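Local coordinates for protein peptidase M28 (Shewanella amazonensis SB2B, PDB 3IIB) that probably acts as a zinc-dependent metallopeptidase of family M28, hydrolysing dipeptides or trimming peptides from the carboxyl end, and works as a homodimer, at residues A[174-186]-A[396-408]. Sequence-based numbering, arbitrary orientation.
Sequences IGTDHDRMAHTGM and DYFDYHHTPNDTL. With ZN (zinc ion), chain B.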
loop_
_atom_site.group_PDB
_atom_site.type_symbol
_atom_site.label_atom_id
_atom_site.label_comp_id
_atom_site.label_asym_id
_atom_site.label_seq_id
_atom_site.Cartn_x
_atom_site.Cartn_y
_atom_site.Cartn_z
ATOM N N ILE A 174 -10.707 -5.737 -7.121
ATOM C CA ILE A 174 -10.322 -6.974 -7.761
ATOM C C ILE A 174 -8.800 -7.090 -7.643
ATOM O O ILE A 174 -8.047 -6.824 -8.585
ATOM C CB ILE A 174 -10.816 -7.090 -9.232
ATOM C CG1 ILE A 174 -12.292 -6.700 -9.356
ATOM C CG2 ILE A 174 -10.531 -8.530 -9.747
ATOM C CD1 ILE A 174 -13.250 -7.540 -8.476
ATOM N N GLY A 175 -8.364 -7.472 -6.445
ATOM C CA GLY A 175 -6.943 -7.412 -6.083
ATOM C C GLY A 175 -6.670 -8.463 -5.069
ATOM O O GLY A 175 -7.576 -8.882 -4.347
ATOM N N THR A 176 -5.421 -8.886 -5.015
ATOM C CA THR A 176 -4.994 -9.893 -4.077
ATOM C C THR A 176 -4.281 -9.313 -2.842
ATOM O O THR A 176 -3.912 -10.075 -1.924
ATOM C CB THR A 176 -4.053 -10.871 -4.779
ATOM O OG1 THR A 176 -3.054 -10.119 -5.504
ATOM C CG2 THR A 176 -4.816 -11.748 -5.739
ATOM N N ASP A 177 -4.083 -8.001 -2.800
ATOM C CA ASP A 177 -3.446 -7.360 -1.644
ATOM C C ASP A 177 -4.386 -7.173 -0.450
ATOM O O ASP A 177 -5.600 -7.246 -0.585
ATOM C CB ASP A 177 -3.020 -5.976 -2.067
ATOM C CG ASP A 177 -4.190 -5.143 -2.493
ATOM O OD1 ASP A 177 -4.703 -5.430 -3.604
ATOM O OD2 ASP A 177 -4.604 -4.257 -1.694
ATOM N N HIS A 178 -3.814 -6.871 0.723
ATOM C CA HIS A 178 -4.596 -6.280 1.817
ATOM C C HIS A 178 -4.024 -4.893 2.127
ATOM O O HIS A 178 -3.851 -4.499 3.281
ATOM C CB HIS A 178 -4.665 -7.197 3.058
ATOM C CG HIS A 178 -3.342 -7.585 3.622
ATOM N ND1 HIS A 178 -2.887 -7.139 4.847
ATOM C CD2 HIS A 178 -2.395 -8.439 3.164
ATOM C CE1 HIS A 178 -1.697 -7.652 5.090
ATOM N NE2 HIS A 178 -1.378 -8.455 4.091
ATOM N N ASP A 179 -3.705 -4.156 1.063
ATOM C CA ASP A 179 -3.321 -2.752 1.201
ATOM C C ASP A 179 -4.518 -1.828 1.028
ATOM O O ASP A 179 -5.536 -2.187 0.424
ATOM C CB ASP A 179 -2.276 -2.409 0.175
ATOM C CG ASP A 179 -0.978 -3.115 0.397
ATOM O OD1 ASP A 179 -0.524 -3.201 1.575
ATOM O OD2 ASP A 179 -0.414 -3.617 -0.612
ATOM N N ARG A 180 -4.372 -0.625 1.577
ATOM C CA ARG A 180 -5.396 0.405 1.523
ATOM C C ARG A 180 -5.303 1.097 0.162
ATOM O O ARG A 180 -5.067 2.312 0.062
ATOM C CB ARG A 180 -5.246 1.363 2.687
ATOM C CG ARG A 180 -6.498 2.159 2.938
ATOM C CD ARG A 180 -7.408 1.411 3.882
ATOM N NE ARG A 180 -8.669 2.117 4.089
ATOM C CZ ARG A 180 -8.835 3.144 4.913
ATOM N NH1 ARG A 180 -7.832 3.617 5.636
ATOM N NH2 ARG A 180 -10.044 3.689 5.024
HETATM N N MSE A 181 -5.540 0.299 -0.887
HETATM C CA MSE A 181 -5.421 0.729 -2.265
HETATM C C MSE A 181 -6.726 0.280 -2.951
HETATM O O MSE A 181 -7.107 -0.903 -2.865
HETATM C CB MSE A 181 -4.238 0.018 -2.945
HETATM C CG MSE A 181 -2.894 0.337 -2.333
HETATM SE SE MSE A 181 -2.180 1.984 -2.971
HETATM C CE MSE A 181 -3.254 3.398 -2.342
ATOM N N ALA A 182 -7.366 1.226 -3.652
ATOM C CA ALA A 182 -8.542 0.933 -4.444
ATOM C C ALA A 182 -8.112 0.672 -5.900
ATOM O O ALA A 182 -7.311 1.438 -6.487
ATOM C CB ALA A 182 -9.598 2.037 -4.313
ATOM N N HIS A 183 -8.601 -0.447 -6.445
ATOM C CA HIS A 183 -8.231 -0.884 -7.788
ATOM C C HIS A 183 -9.320 -0.417 -8.763
ATOM O O HIS A 183 -10.510 -0.719 -8.578
ATOM C CB HIS A 183 -8.135 -2.399 -7.895
ATOM C CG HIS A 183 -7.088 -3.051 -7.059
ATOM N ND1 HIS A 183 -6.129 -3.892 -7.599
ATOM C CD2 HIS A 183 -6.875 -3.044 -5.721
ATOM C CE1 HIS A 183 -5.392 -4.388 -6.629
ATOM N NE2 HIS A 183 -5.819 -3.883 -5.477
ATOM N N THR A 184 -8.910 0.339 -9.782
ATOM C CA THR A 184 -9.808 0.749 -10.860
ATOM C C THR A 184 -9.783 -0.280 -11.994
ATOM O O THR A 184 -9.302 -1.400 -11.815
ATOM C CB THR A 184 -9.472 2.198 -11.339
ATOM O OG1 THR A 184 -10.568 2.714 -12.117
ATOM C CG2 THR A 184 -8.060 2.327 -12.068
ATOM N N GLY A 185 -10.313 0.108 -13.155
ATOM C CA GLY A 185 -10.375 -0.771 -14.324
ATOM C C GLY A 185 -11.695 -0.581 -15.037
ATOM O O GLY A 185 -12.642 0.013 -14.483
HETATM N N MSE A 186 -11.756 -1.090 -16.250
HETATM C CA MSE A 186 -12.857 -0.784 -17.138
HETATM C C MSE A 186 -14.126 -1.434 -16.605
HETATM O O MSE A 186 -14.130 -2.552 -16.014
HETATM C CB MSE A 186 -12.555 -1.273 -18.547
HETATM C CG MSE A 186 -13.534 -0.869 -19.559
HETATM SE SE MSE A 186 -13.338 0.912 -19.874
HETATM C CE MSE A 186 -14.320 0.751 -21.540
ATOM N N ASP A 396 2.259 -12.008 -7.629
ATOM C CA ASP A 396 2.148 -10.707 -6.951
ATOM C C ASP A 396 1.484 -9.614 -7.808
ATOM O O ASP A 396 1.262 -8.516 -7.326
ATOM C CB ASP A 396 3.511 -10.224 -6.451
ATOM C CG ASP A 396 4.472 -9.859 -7.575
ATOM O OD1 ASP A 396 4.302 -10.378 -8.721
ATOM O OD2 ASP A 396 5.438 -9.086 -7.292
ATOM N N TYR A 397 1.132 -9.929 -9.052
ATOM C CA TYR A 397 0.703 -8.902 -10.011
ATOM C C TYR A 397 -0.546 -8.161 -9.552
ATOM O O TYR A 397 -0.614 -6.928 -9.645
ATOM C CB TYR A 397 0.447 -9.580 -11.351
ATOM C CG TYR A 397 0.048 -8.678 -12.483
ATOM C CD1 TYR A 397 0.987 -7.903 -13.144
ATOM C CD2 TYR A 397 -1.275 -8.648 -12.921
ATOM C CE1 TYR A 397 0.613 -7.115 -14.237
ATOM C CE2 TYR A 397 -1.659 -7.821 -13.978
ATOM C CZ TYR A 397 -0.697 -7.085 -14.638
ATOM O OH TYR A 397 -1.038 -6.292 -15.700
ATOM N N PHE A 398 -1.522 -8.897 -9.048
ATOM C CA PHE A 398 -2.777 -8.280 -8.614
ATOM C C PHE A 398 -2.727 -7.645 -7.234
ATOM O O PHE A 398 -3.744 -7.118 -6.746
ATOM C CB PHE A 398 -3.951 -9.261 -8.805
ATOM C CG PHE A 398 -4.197 -9.602 -10.271
ATOM C CD1 PHE A 398 -4.705 -8.638 -11.139
ATOM C CD2 PHE A 398 -3.832 -10.811 -10.784
ATOM C CE1 PHE A 398 -4.896 -8.901 -12.462
ATOM C CE2 PHE A 398 -4.026 -11.088 -12.108
ATOM C CZ PHE A 398 -4.546 -10.111 -12.968
ATOM N N ASP A 399 -1.554 -7.624 -6.613
ATOM C CA ASP A 399 -1.322 -6.717 -5.475
ATOM C C ASP A 399 -1.224 -5.257 -5.914
ATOM O O ASP A 399 -1.540 -4.370 -5.126
ATOM C CB ASP A 399 -0.084 -7.063 -4.699
ATOM C CG ASP A 399 -0.142 -8.444 -4.060
ATOM O OD1 ASP A 399 -1.228 -9.049 -3.969
ATOM O OD2 ASP A 399 0.924 -8.914 -3.634
ATOM N N TYR A 400 -0.789 -5.014 -7.148
ATOM C CA TYR A 400 -0.498 -3.645 -7.591
ATOM C C TYR A 400 -1.244 -3.208 -8.824
ATOM O O TYR A 400 -1.443 -2.001 -9.008
ATOM C CB TYR A 400 1.009 -3.445 -7.809
ATOM C CG TYR A 400 1.867 -4.124 -6.783
ATOM C CD1 TYR A 400 1.843 -3.719 -5.452
ATOM C CD2 TYR A 400 2.726 -5.153 -7.144
ATOM C CE1 TYR A 400 2.641 -4.348 -4.502
ATOM C CE2 TYR A 400 3.504 -5.786 -6.204
ATOM C CZ TYR A 400 3.466 -5.373 -4.891
ATOM O OH TYR A 400 4.265 -5.991 -3.961
ATOM N N HIS A 401 -1.648 -4.171 -9.669
ATOM C CA HIS A 401 -2.408 -3.935 -10.897
ATOM C C HIS A 401 -3.539 -2.970 -10.645
ATOM O O HIS A 401 -4.318 -3.212 -9.789
ATOM C CB HIS A 401 -2.933 -5.296 -11.346
ATOM C CG HIS A 401 -3.942 -5.283 -12.444
ATOM N ND1 HIS A 401 -5.302 -5.359 -12.197
ATOM C CD2 HIS A 401 -3.799 -5.339 -13.791
ATOM C CE1 HIS A 401 -5.940 -5.407 -13.351
ATOM N NE2 HIS A 401 -5.050 -5.440 -14.330
ATOM N N HIS A 402 -3.607 -1.882 -11.420
ATOM C CA HIS A 402 -4.723 -0.956 -11.396
ATOM C C HIS A 402 -4.896 -0.172 -10.098
ATOM O O HIS A 402 -6.007 0.394 -9.825
ATOM C CB HIS A 402 -6.023 -1.661 -11.797
ATOM C CG HIS A 402 -6.093 -2.057 -13.239
ATOM N ND1 HIS A 402 -7.292 -2.402 -13.855
ATOM C CD2 HIS A 402 -5.124 -2.235 -14.174
ATOM C CE1 HIS A 402 -7.045 -2.729 -15.116
ATOM N NE2 HIS A 402 -5.747 -2.627 -15.336
ATOM N N THR A 403 -3.813 -0.088 -9.318
ATOM C CA THR A 403 -3.762 0.763 -8.123
ATOM C C THR A 403 -2.814 1.928 -8.267
ATOM O O THR A 403 -1.942 1.930 -9.169
ATOM C CB THR A 403 -3.287 -0.036 -6.881
ATOM O OG1 THR A 403 -1.874 -0.300 -7.006
ATOM C CG2 THR A 403 -4.115 -1.345 -6.724
ATOM N N PRO A 404 -2.889 2.894 -7.330
ATOM C CA PRO A 404 -1.808 3.892 -7.245
ATOM C C PRO A 404 -0.435 3.335 -6.894
ATOM O O PRO A 404 0.540 4.072 -6.965
ATOM C CB PRO A 404 -2.283 4.857 -6.149
ATOM C CG PRO A 404 -3.814 4.629 -6.075
ATOM C CD PRO A 404 -4.008 3.196 -6.406
ATOM N N ASN A 405 -0.392 2.074 -6.466
ATOM C CA ASN A 405 0.823 1.405 -6.108
ATOM C C ASN A 405 1.508 0.734 -7.296
ATOM O O ASN A 405 2.558 0.127 -7.119
ATOM C CB ASN A 405 0.519 0.373 -5.028
ATOM C CG ASN A 405 1.573 0.288 -3.959
ATOM O OD1 ASN A 405 2.472 1.133 -3.853
ATOM N ND2 ASN A 405 1.460 -0.759 -3.116
ATOM N N ASP A 406 0.967 0.864 -8.512
ATOM C CA ASP A 406 1.646 0.349 -9.721
ATOM C C ASP A 406 2.751 1.310 -10.157
ATOM O O ASP A 406 2.559 2.177 -11.042
ATOM C CB ASP A 406 0.663 0.075 -10.855
ATOM C CG ASP A 406 1.356 -0.520 -12.057
ATOM O OD1 ASP A 406 2.567 -0.798 -11.895
ATOM O OD2 ASP A 406 0.723 -0.736 -13.116
ATOM N N THR A 407 3.888 1.154 -9.489
ATOM C CA THR A 407 5.014 2.075 -9.611
ATOM C C THR A 407 6.295 1.310 -9.906
ATOM O O THR A 407 6.368 0.092 -9.723
ATOM C CB THR A 407 5.185 2.949 -8.323
ATOM O OG1 THR A 407 5.373 2.116 -7.189
ATOM C CG2 THR A 407 3.970 3.850 -8.072
ATOM N N LEU A 408 7.323 2.050 -10.307
ATOM C CA LEU A 408 8.539 1.451 -10.858
ATOM C C LEU A 408 9.185 0.484 -9.894
ATOM O O LEU A 408 9.757 -0.548 -10.297
ATOM C CB LEU A 408 9.520 2.570 -11.256
ATOM C CG LEU A 408 10.917 2.168 -11.769
ATOM C CD1 LEU A 408 10.853 1.413 -13.084
ATOM C CD2 LEU A 408 11.787 3.409 -11.861
HETATM ZN ZN ZN B . -4.714 -3.298 -17.255
HETATM O O HOH W 1 -7.080 -4.835 -10.102
HETATM O O HOH W 2 -1.659 -11.466 -7.502
HETATM O O HOH W 3 -0.783 -2.545 -3.127
HETATM O O HOH W 4 -5.598 -5.229 -17.053
HETATM O O HOH W 5 -4.130 -4.361 -19.010
#
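With CG beside the backbone N and anti to the carbonyl carbon (chi1 -70°), the H402 ring is carried to the backbone of T184 and G185, and the same choice of first torsion turns the H183 ring over T403. T403 CG2 lies over the centre of one H183 face, a CH-pi contact, while the I174-G175 peptide lies over the opposite face, G175 N above its centre. In the ring plane, H183 NE2 donates to D177 OD1 at 2.7 Å, on the syn side of a carboxylate whose OD2 closes an Asx turn on D179 N. H183 ND1 gives only a weak, bent bond to H401 O (122°) and also meets a water shared with H401 ND1 and I174 O. Were H183 an alanine, D177 OD1 and this water would each probably lose a partner, and the T403 methyl the ring it packs against.

H402 and T184 pair reciprocally: T184 N donates to H402 O at 2.9 Å, and H402 ND1 to T184 O at 3.0 Å, from above the carbonyl plane. With ND1 so engaged, NE2 faces the metal and binds zinc at 2.3 Å, alongside D269 and E304. T184, in the loop after strand 168-172, is thereby a second-shell residue of the dinuclear zinc site of the M28 fold, and its carbonyl probably limits the rotation of the ligand ring.

At the other end T176 N donates to F398 O (160°). T176 OG1 reaches D399 OD1 at 2.6 Å from above the carboxylate plane; R140 forms a salt bridge with the same oxygen. Selenomethionine M181 bends so that CE meets P404 CG at 4.0 Å, and also packs on M181 of the second subunit.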